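Local coordinates for phosphoacetylglucosamine mutase (Aspergillus lentulus, PDB 5O9X), which probably interconverts N-acetylglucosamine 6-phosphate and N-acetylglucosamine 1-phosphate, and is held here with glucose 1,6-bisphosphate, at residues A[316-326]-A[406-417]; A[493-502]-A[526-534]. The protein carries 1 engineered substitution. One frame throughout, in Å; residues are numbered along the deposited sequence.

Contact 1 (A[316-326]-A[406-417])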
loop_
_atom_site.group_PDB
_atom_site.type_symbol
_atom_site.label_atom_id
_atom_site.label_comp_id
_atom_site.label_asym_id
_atom_site.label_seq_id
_atom_site.Cartn_x
_atom_site.Cartn_y
_atom_site.Cartn_z
ATOM N N PHE A 316 14.388 8.816 -13.092
ATOM C CA PHE A 316 15.653 8.855 -12.365
ATOM C C PHE A 316 16.445 7.548 -12.549
ATOM O O PHE A 316 17.613 7.557 -12.900
ATOM C CB PHE A 316 15.401 9.078 -10.878
ATOM C CG PHE A 316 16.658 9.345 -10.099
ATOM C CD1 PHE A 316 17.539 10.366 -10.512
ATOM C CD2 PHE A 316 16.966 8.580 -8.988
ATOM C CE1 PHE A 316 18.717 10.602 -9.780
ATOM C CE2 PHE A 316 18.104 8.844 -8.222
ATOM C CZ PHE A 316 18.964 9.872 -8.627
ATOM N N ILE A 317 15.824 6.413 -12.312
ATOM C CA ILE A 317 16.503 5.143 -12.451
ATOM C C ILE A 317 17.070 4.892 -13.874
ATOM O O ILE A 317 18.193 4.337 -14.046
ATOM C CB ILE A 317 15.662 3.932 -11.922
ATOM C CG1 ILE A 317 15.421 4.111 -10.410
ATOM C CG2 ILE A 317 16.337 2.563 -12.288
ATOM C CD1 ILE A 317 14.301 3.201 -9.836
ATOM N N GLY A 318 16.285 5.248 -14.888
ATOM C CA GLY A 318 16.736 5.183 -16.253
ATOM C C GLY A 318 17.929 6.050 -16.527
ATOM O O GLY A 318 18.851 5.581 -17.211
ATOM N N ASP A 319 17.932 7.296 -16.036
ATOM C CA ASP A 319 19.102 8.153 -16.199
ATOM C C ASP A 319 20.315 7.581 -15.426
ATOM O O ASP A 319 21.445 7.650 -15.949
ATOM C CB ASP A 319 18.835 9.588 -15.702
ATOM C CG ASP A 319 17.807 10.330 -16.560
ATOM O OD1 ASP A 319 17.448 9.900 -17.712
ATOM O OD2 ASP A 319 17.428 11.418 -16.083
ATOM N N LEU A 320 20.133 7.033 -14.220
ATOM C CA LEU A 320 21.275 6.471 -13.500
ATOM C C LEU A 320 21.844 5.227 -14.198
ATOM O O LEU A 320 23.060 5.108 -14.290
ATOM C CB LEU A 320 20.929 6.029 -12.057
ATOM C CG LEU A 320 20.716 7.150 -11.049
ATOM C CD1 LEU A 320 20.297 6.517 -9.678
ATOM C CD2 LEU A 320 21.930 8.117 -10.911
ATOM N N ALA A 321 20.952 4.343 -14.696
ATOM C CA ALA A 321 21.414 3.147 -15.410
ATOM C C ALA A 321 22.185 3.526 -16.674
ATOM O O ALA A 321 23.235 2.921 -16.950
ATOM C CB ALA A 321 20.237 2.232 -15.749
ATOM N N ARG A 322 21.708 4.516 -17.437
ATOM C CA ARG A 322 22.457 4.996 -18.568
ATOM C C ARG A 322 23.821 5.572 -18.193
ATOM O O ARG A 322 24.848 5.344 -18.861
ATOM C CB ARG A 322 21.668 6.097 -19.271
ATOM C CG ARG A 322 22.141 6.471 -20.664
ATOM C CD ARG A 322 21.172 7.516 -21.291
ATOM N NE ARG A 322 19.755 7.100 -21.124
ATOM C CZ ARG A 322 18.833 7.766 -20.417
ATOM N NH1 ARG A 322 19.168 8.941 -19.834
ATOM N NH2 ARG A 322 17.575 7.259 -20.291
ATOM N N SER A 323 23.798 6.423 -17.192
ATOM C CA SER A 323 25.024 7.030 -16.674
ATOM C C SER A 323 26.075 5.985 -16.161
ATOM O O SER A 323 27.312 6.171 -16.343
ATOM C CB SER A 323 24.605 8.056 -15.628
ATOM O OG SER A 323 25.723 8.584 -14.985
ATOM N N ALA A 324 25.585 4.914 -15.526
ATOM C CA ALA A 324 26.402 3.859 -14.988
ATOM C C ALA A 324 26.911 2.879 -16.101
ATOM O O ALA A 324 27.724 2.017 -15.794
ATOM C CB ALA A 324 25.652 3.060 -13.902
ATOM N N GLY A 325 26.365 2.965 -17.314
ATOM C CA GLY A 325 26.818 2.227 -18.493
ATOM C C GLY A 325 26.106 0.899 -18.545
ATOM O O GLY A 325 26.550 -0.040 -19.230
ATOM N N ILE A 326 24.974 0.816 -17.842
ATOM C CA ILE A 326 24.222 -0.443 -17.731
ATOM C C ILE A 326 22.723 -0.430 -18.201
ATOM O O ILE A 326 21.965 -1.360 -17.840
ATOM C CB ILE A 326 24.368 -1.110 -16.319
ATOM C CG1 ILE A 326 23.869 -0.191 -15.155
ATOM C CG2 ILE A 326 25.789 -1.719 -16.162
ATOM C CD1 ILE A 326 23.834 -0.869 -13.790
ATOM N N ALA A 406 32.469 9.032 -13.104
ATOM C CA ALA A 406 31.019 9.488 -13.245
ATOM C C ALA A 406 30.135 8.229 -13.224
ATOM O O ALA A 406 29.020 8.202 -12.617
ATOM C CB ALA A 406 30.774 10.277 -14.564
ATOM N N GLN A 407 30.626 7.152 -13.868
ATOM C CA GLN A 407 29.809 5.932 -13.937
ATOM C C GLN A 407 29.739 5.247 -12.607
ATOM O O GLN A 407 28.665 4.733 -12.177
ATOM C CB GLN A 407 30.287 4.987 -15.080
ATOM C CG GLN A 407 30.312 5.670 -16.455
ATOM C CD GLN A 407 30.992 4.799 -17.524
ATOM O OE1 GLN A 407 32.185 4.555 -17.449
ATOM N NE2 GLN A 407 30.242 4.394 -18.546
ATOM N N GLN A 408 30.869 5.240 -11.897
ATOM C CA GLN A 408 30.885 4.701 -10.540
ATOM C C GLN A 408 29.923 5.480 -9.606
ATOM O O GLN A 408 29.295 4.882 -8.715
ATOM C CB GLN A 408 32.327 4.805 -9.975
ATOM C CG GLN A 408 32.552 4.162 -8.593
ATOM C CD GLN A 408 32.267 2.637 -8.607
ATOM O OE1 GLN A 408 32.549 1.911 -9.622
ATOM N NE2 GLN A 408 31.659 2.143 -7.504
ATOM N N ARG A 409 29.899 6.808 -9.704
ATOM C CA ARG A 409 29.001 7.590 -8.811
ATOM C C ARG A 409 27.515 7.185 -9.054
ATOM O O ARG A 409 26.736 6.997 -8.102
ATOM C CB ARG A 409 29.181 9.122 -9.043
ATOM C CG ARG A 409 30.489 9.649 -8.416
ATOM C CD ARG A 409 30.600 11.187 -8.432
ATOM N NE ARG A 409 30.706 11.733 -9.813
ATOM C CZ ARG A 409 31.849 11.915 -10.476
ATOM N NH1 ARG A 409 32.992 11.576 -9.916
ATOM N NH2 ARG A 409 31.846 12.422 -11.673
ATOM N N SER A 410 27.131 7.072 -10.332
ATOM C CA SER A 410 25.776 6.650 -10.666
ATOM C C SER A 410 25.503 5.236 -10.218
ATOM O O SER A 410 24.392 4.936 -9.693
ATOM C CB SER A 410 25.569 6.813 -12.156
ATOM O OG SER A 410 25.385 8.220 -12.422
ATOM N N LEU A 411 26.494 4.340 -10.397
ATOM C CA LEU A 411 26.313 2.982 -9.926
ATOM C C LEU A 411 26.095 2.944 -8.406
ATOM O O LEU A 411 25.154 2.251 -7.884
ATOM C CB LEU A 411 27.472 2.045 -10.373
ATOM C CG LEU A 411 27.219 0.548 -10.052
ATOM C CD1 LEU A 411 26.224 -0.035 -11.068
ATOM C CD2 LEU A 411 28.523 -0.221 -10.199
ATOM N N GLU A 412 26.901 3.702 -7.667
ATOM C CA GLU A 412 26.775 3.746 -6.219
ATOM C C GLU A 412 25.421 4.342 -5.796
ATOM O O GLU A 412 24.870 3.919 -4.808
ATOM C CB GLU A 412 27.920 4.570 -5.566
ATOM C CG GLU A 412 29.153 3.664 -5.281
ATOM C CD GLU A 412 30.456 4.425 -4.962
ATOM O OE1 GLU A 412 30.452 5.284 -4.039
ATOM O OE2 GLU A 412 31.495 4.164 -5.637
ATOM N N CYS A 413 24.938 5.349 -6.534
ATOM C CA CYS A 413 23.609 5.912 -6.230
ATOM C C CYS A 413 22.568 4.805 -6.433
ATOM O O CYS A 413 21.727 4.582 -5.579
ATOM C CB CYS A 413 23.366 7.146 -7.125
ATOM S SG CYS A 413 21.883 8.013 -6.571
ATOM N N LEU A 414 22.647 4.040 -7.516
ATOM C CA LEU A 414 21.678 2.950 -7.707
ATOM C C LEU A 414 21.715 1.931 -6.612
ATOM O O LEU A 414 20.670 1.447 -6.153
ATOM C CB LEU A 414 21.892 2.214 -9.046
ATOM C CG LEU A 414 21.274 2.791 -10.280
ATOM C CD1 LEU A 414 21.895 2.077 -11.468
ATOM C CD2 LEU A 414 19.736 2.608 -10.238
ATOM N N GLN A 415 22.921 1.577 -6.155
ATOM C CA GLN A 415 23.057 0.566 -5.093
ATOM C C GLN A 415 22.394 1.057 -3.823
ATOM O O GLN A 415 21.652 0.308 -3.172
ATOM C CB GLN A 415 24.573 0.277 -4.783
ATOM C CG GLN A 415 25.375 -0.292 -5.962
ATOM C CD GLN A 415 26.918 -0.250 -5.732
ATOM O OE1 GLN A 415 27.408 0.427 -4.805
ATOM N NE2 GLN A 415 27.671 -1.006 -6.558
ATOM N N ALA A 416 22.625 2.335 -3.487
ATOM C CA ALA A 416 22.015 2.900 -2.300
ATOM C C ALA A 416 20.419 2.873 -2.415
ATOM O O ALA A 416 19.694 2.590 -1.426
ATOM C CB ALA A 416 22.521 4.331 -2.090
ATOM N N LEU A 417 19.924 3.190 -3.609
ATOM C CA LEU A 417 18.476 3.213 -3.884
ATOM C C LEU A 417 17.870 1.818 -3.601
ATOM O O LEU A 417 16.791 1.700 -3.035
ATOM C CB LEU A 417 18.316 3.701 -5.339
ATOM C CG LEU A 417 16.974 3.979 -5.986
ATOM C CD1 LEU A 417 17.120 5.198 -6.911
ATOM C CD2 LEU A 417 16.737 2.721 -6.797
#

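Contact 2 (A[493-502]-A[526-534])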
loop_
_atom_site.group_PDB
_atom_site.type_symbol
_atom_site.label_atom_id
_atom_site.label_comp_id
_atom_site.label_asym_id
_atom_site.label_seq_id
_atom_site.Cartn_x
_atom_site.Cartn_y
_atom_site.Cartn_z
ATOM N N LEU A 493 -21.464 6.662 -22.898
ATOM C CA LEU A 493 -21.221 7.953 -22.227
ATOM C C LEU A 493 -19.771 8.422 -22.474
ATOM O O LEU A 493 -19.539 9.603 -22.826
ATOM C CB LEU A 493 -21.457 7.826 -20.701
ATOM C CG LEU A 493 -22.962 7.757 -20.316
ATOM C CD1 LEU A 493 -23.061 7.494 -18.860
ATOM C CD2 LEU A 493 -23.579 9.141 -20.562
ATOM N N GLN A 494 -18.798 7.536 -22.291
ATOM C CA GLN A 494 -17.380 8.027 -22.358
ATOM C C GLN A 494 -16.993 8.551 -23.731
ATOM O O GLN A 494 -16.181 9.473 -23.833
ATOM C CB GLN A 494 -16.390 7.031 -21.786
ATOM C CG GLN A 494 -16.199 5.799 -22.608
ATOM C CD GLN A 494 -15.281 4.768 -22.000
ATOM O OE1 GLN A 494 -14.704 4.925 -20.899
ATOM N NE2 GLN A 494 -15.137 3.645 -22.726
ATOM N N SER A 495 -17.593 7.967 -24.787
ATOM C CA SER A 495 -17.367 8.387 -26.172
ATOM C C SER A 495 -17.910 9.805 -26.506
ATOM O O SER A 495 -17.537 10.428 -27.500
ATOM C CB SER A 495 -17.911 7.305 -27.124
ATOM O OG SER A 495 -19.350 7.375 -27.188
ATOM N N ARG A 496 -18.754 10.367 -25.658
ATOM C CA ARG A 496 -19.216 11.749 -25.944
ATOM C C ARG A 496 -18.201 12.832 -25.523
ATOM O O ARG A 496 -18.438 14.020 -25.748
ATOM C CB ARG A 496 -20.487 11.989 -25.159
ATOM C CG ARG A 496 -21.467 10.928 -25.611
ATOM C CD ARG A 496 -22.910 11.250 -25.506
ATOM N NE ARG A 496 -23.606 10.135 -26.200
ATOM C CZ ARG A 496 -24.048 10.196 -27.450
ATOM N NH1 ARG A 496 -23.910 11.337 -28.150
ATOM N NH2 ARG A 496 -24.651 9.143 -27.967
ATOM N N TYR A 497 -17.127 12.450 -24.834
ATOM C CA TYR A 497 -16.253 13.496 -24.288
ATOM C C TYR A 497 -14.866 13.376 -24.916
ATOM O O TYR A 497 -14.386 12.257 -25.183
ATOM C CB TYR A 497 -16.124 13.404 -22.765
ATOM C CG TYR A 497 -17.498 13.462 -22.102
ATOM C CD1 TYR A 497 -18.113 14.717 -21.832
ATOM C CD2 TYR A 497 -18.238 12.289 -21.863
ATOM C CE1 TYR A 497 -19.400 14.793 -21.266
ATOM C CE2 TYR A 497 -19.518 12.366 -21.297
ATOM C CZ TYR A 497 -20.081 13.607 -21.007
ATOM O OH TYR A 497 -21.372 13.738 -20.450
ATOM N N ASN A 498 -14.202 14.525 -25.020
ATOM C CA ASN A 498 -12.815 14.489 -25.547
ATOM C C ASN A 498 -11.879 13.745 -24.549
ATOM O O ASN A 498 -11.898 14.083 -23.392
ATOM C CB ASN A 498 -12.364 15.933 -25.839
ATOM C CG ASN A 498 -13.017 16.480 -27.136
ATOM O OD1 ASN A 498 -13.357 17.652 -27.198
ATOM N ND2 ASN A 498 -13.162 15.607 -28.190
ATOM N N LYS A 499 -11.192 12.690 -24.998
ATOM C CA LYS A 499 -10.315 11.842 -24.115
ATOM C C LYS A 499 -11.145 11.212 -22.956
ATOM O O LYS A 499 -10.588 10.776 -21.948
ATOM C CB LYS A 499 -9.183 12.682 -23.492
ATOM C CG LYS A 499 -8.158 13.276 -24.494
ATOM C CD LYS A 499 -7.604 12.218 -25.439
ATOM C CE LYS A 499 -6.145 12.537 -25.906
ATOM N NZ LYS A 499 -5.802 13.864 -25.338
ATOM N N GLY A 500 -12.461 11.101 -23.164
ATOM C CA GLY A 500 -13.356 10.489 -22.159
ATOM C C GLY A 500 -13.006 9.068 -21.807
ATOM O O GLY A 500 -12.931 8.183 -22.708
ATOM N N ARG A 501 -12.818 8.809 -20.500
ATOM C CA ARG A 501 -12.558 7.448 -20.032
ATOM C C ARG A 501 -13.157 7.316 -18.642
ATOM O O ARG A 501 -12.862 8.121 -17.761
ATOM C CB ARG A 501 -11.060 7.103 -20.063
ATOM C CG ARG A 501 -10.771 5.583 -20.156
ATOM C CD ARG A 501 -9.275 5.207 -20.283
ATOM N NE ARG A 501 -8.886 4.580 -19.040
ATOM C CZ ARG A 501 -8.452 5.241 -17.974
ATOM N NH1 ARG A 501 -8.259 6.543 -18.028
ATOM N NH2 ARG A 501 -8.202 4.592 -16.867
ATOM N N SER A 502 -14.033 6.322 -18.476
ATOM C CA SER A 502 -14.668 6.096 -17.167
ATOM C C SER A 502 -14.846 4.638 -16.916
ATOM O O SER A 502 -15.072 3.864 -17.851
ATOM C CB SER A 502 -16.006 6.905 -17.030
ATOM O OG SER A 502 -16.553 6.722 -15.722
ATOM N N ASP A 526 -16.274 16.074 -15.008
ATOM C CA ASP A 526 -17.298 16.059 -13.970
ATOM C C ASP A 526 -18.639 15.545 -14.506
ATOM O O ASP A 526 -19.374 14.834 -13.804
ATOM C CB ASP A 526 -17.482 17.515 -13.456
ATOM C CG ASP A 526 -16.304 17.956 -12.525
ATOM O OD1 ASP A 526 -15.533 17.096 -12.101
ATOM O OD2 ASP A 526 -16.161 19.127 -12.221
ATOM N N ASP A 527 -18.947 15.922 -15.749
ATOM C CA ASP A 527 -20.223 15.468 -16.342
ATOM C C ASP A 527 -20.222 13.959 -16.565
ATOM O O ASP A 527 -21.177 13.253 -16.231
ATOM C CB ASP A 527 -20.410 16.174 -17.681
ATOM C CG ASP A 527 -21.836 16.051 -18.229
ATOM O OD1 ASP A 527 -22.747 16.062 -17.377
ATOM O OD2 ASP A 527 -21.995 15.955 -19.492
ATOM N N LEU A 528 -19.105 13.452 -17.080
ATOM C CA LEU A 528 -18.992 12.016 -17.344
ATOM C C LEU A 528 -19.093 11.261 -16.017
ATOM O O LEU A 528 -19.855 10.280 -15.902
ATOM C CB LEU A 528 -17.648 11.733 -18.059
ATOM C CG LEU A 528 -17.364 10.239 -18.318
ATOM C CD1 LEU A 528 -18.462 9.429 -19.040
ATOM C CD2 LEU A 528 -16.021 10.201 -19.156
ATOM N N ALA A 529 -18.386 11.732 -14.994
ATOM C CA ALA A 529 -18.384 11.019 -13.698
ATOM C C ALA A 529 -19.803 11.009 -13.115
ATOM O O ALA A 529 -20.236 9.986 -12.609
ATOM C CB ALA A 529 -17.473 11.740 -12.705
ATOM N N THR A 530 -20.516 12.145 -13.210
ATOM C CA THR A 530 -21.836 12.235 -12.585
ATOM C C THR A 530 -22.809 11.340 -13.362
ATOM O O THR A 530 -23.661 10.651 -12.762
ATOM C CB THR A 530 -22.356 13.674 -12.599
ATOM O OG1 THR A 530 -21.495 14.475 -11.806
ATOM C CG2 THR A 530 -23.824 13.804 -11.961
ATOM N N ARG A 531 -22.764 11.372 -14.696
ATOM C CA ARG A 531 -23.696 10.534 -15.490
ATOM C C ARG A 531 -23.467 9.030 -15.295
ATOM O O ARG A 531 -24.448 8.189 -15.182
ATOM C CB ARG A 531 -23.608 10.887 -17.024
ATOM C CG ARG A 531 -24.149 12.279 -17.288
ATOM C CD ARG A 531 -23.915 12.630 -18.755
ATOM N NE ARG A 531 -24.386 13.984 -19.149
ATOM C CZ ARG A 531 -25.581 14.227 -19.733
ATOM N NH1 ARG A 531 -26.490 13.250 -19.920
ATOM N NH2 ARG A 531 -25.879 15.454 -20.103
ATOM N N VAL A 532 -22.184 8.662 -15.226
ATOM C CA VAL A 532 -21.803 7.214 -14.918
ATOM C C VAL A 532 -22.263 6.879 -13.500
ATOM O O VAL A 532 -22.870 5.795 -13.280
ATOM C CB VAL A 532 -20.266 6.949 -15.117
ATOM C CG1 VAL A 532 -19.900 5.521 -14.630
ATOM C CG2 VAL A 532 -19.951 7.073 -16.642
ATOM N N ALA A 533 -21.949 7.754 -12.512
ATOM C CA ALA A 533 -22.407 7.408 -11.158
ATOM C C ALA A 533 -23.962 7.236 -11.075
ATOM O O ALA A 533 -24.447 6.426 -10.284
ATOM C CB ALA A 533 -21.967 8.522 -10.194
ATOM N N ASN A 534 -24.710 8.098 -11.767
ATOM C CA ASN A 534 -26.196 7.957 -11.717
ATOM C C ASN A 534 -26.634 6.632 -12.359
ATOM O O ASN A 534 -27.485 5.959 -11.847
ATOM C CB ASN A 534 -26.835 9.111 -12.439
ATOM C CG ASN A 534 -26.818 10.375 -11.582
ATOM O OD1 ASN A 534 -26.590 10.325 -10.353
ATOM N ND2 ASN A 534 -27.072 11.495 -12.215
#

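Contact 1 (A[316-326]-A[406-417])
L320 packs against L414 and C413 where the axes of the helical segments 316-324 and 406-417 approach to 7.8 Å, their directions 140° apart. Its CB meets L414 CG at 3.7 Å as the two leucines slide past each other in opposite directions, while L320 CD1 lies 3.8 Å from C413 SG. The branched ends of both leucines let each touch several neighbours: L414 CD2 also reaches I317 CG2. One turn on, L417 is shared between two residues. L417 CD1 sits at the edge of the F316 ring, near its plane, 4.0 Å from F316 CD2, while L417 CD2 touches I317 CD1. F316 reaches this layer because its CG stands anti to the backbone N (chi1 -171°), which also brings its CZ close to C413 SG in an oblique sulfur-aromatic contact.

At the other end small residues allow the helices to come closer, the CA atoms of A324 and Q407 being 4.1 Å apart. A324 CB lies 3.8 Å from L411 N, against the backbone of the facing helix. Beside it, S323 OG and S410 OG share a short hydrogen bond of 2.6 Å, either hydroxyl being able to donate; serine is small enough to put a polar link at this close approach. Q407 lays its aliphatic CB and CG along S323 O and turns its OE1 to S404. G325 ends the first helix in a Schellman motif, its positive phi suiting glycine, and the chain then turns I326 back so that its CD1 meets L411 CD1 at 3.7 Å.

Behind this layer, helix 428-442 backs F316, C413 and L417, and strand 385-389 meets I317 through I387 and L417 through F389. This is the helix-on-helix packing of an alpha/beta domain, here domain III of the phosphohexomutase family.

Contact 2 (A[493-502]-A[526-534])
D527 OD2 takes a very short hydrogen bond, 2.5 Å, from Y497 OH and is also approached by R531 NE at 3.1 Å, a weak bond within a salt bridge. R531 NE is similarly weakly bonded to D527 OD1, so the arginine addresses both carboxylate oxygens from one turn further along the helix. The carboxylate oxygen lies at the edge of the tyrosine ring, near its plane, although the two flat groups are turned 83° apart. Tyrosine suits the place because the same residue offers a donor at its tip and an apolar face: L528 CB stands over that face, 4.1 Å from the ring centroid, in a CH-pi contact, and R496 CB covers the opposite one.

L528 is the main apolar side chain from its helix. With CG anti to the backbone N (chi1 176°), it enters between the last part of helix 486-495 and the start of strand 501-506, CD1 touching Q494 CA at 3.8 Å and CD2 lying 3.7 Å from R501 N. G500 closes the type II turn from Y497, its CA near L528 CD2; having no side chain suits a backbone that passes close to Q494 O. L493 spreads its methyls over R531 CB and V532 CG2, and S502 OG, bonded to Y516 O, rests beside V532.

Q494 stitches the first segment together, its OE1 accepting S502 N at 2.9 Å in the carbonyl plane and tying helix 486-495 to strand 501-506. The tyrosine and arginine around D527 would probably favour its charged form; the bond to OH, with carbon on both ring faces, helps hold the ring against L528 at a partly exposed edge of the contact.

How the contacts relate
Contact 1 precedes contact 2 along the chain, and the two belong to different domains, domain III and the C-terminal domain. Their centres are 43 Å apart and their nearest atoms about 23 Å, so they do not touch. Contact 1 joins helices 306-324 and 405-420 beside the mixed sheet that includes strand 385-389. Contact 2 fastens helix 486-495 and the start of strand 501-506 to helix 522-539, which lies against the three-stranded antiparallel sheet of the last domain. Each joins parts of one domain; the domains themselves meet elsewhere, for instance through a weak bond from R501 to A338 O. The R501 side chain lies about 13 Å from the bound glucose 1,6-bisphosphate, consistent with packing set back from the active site.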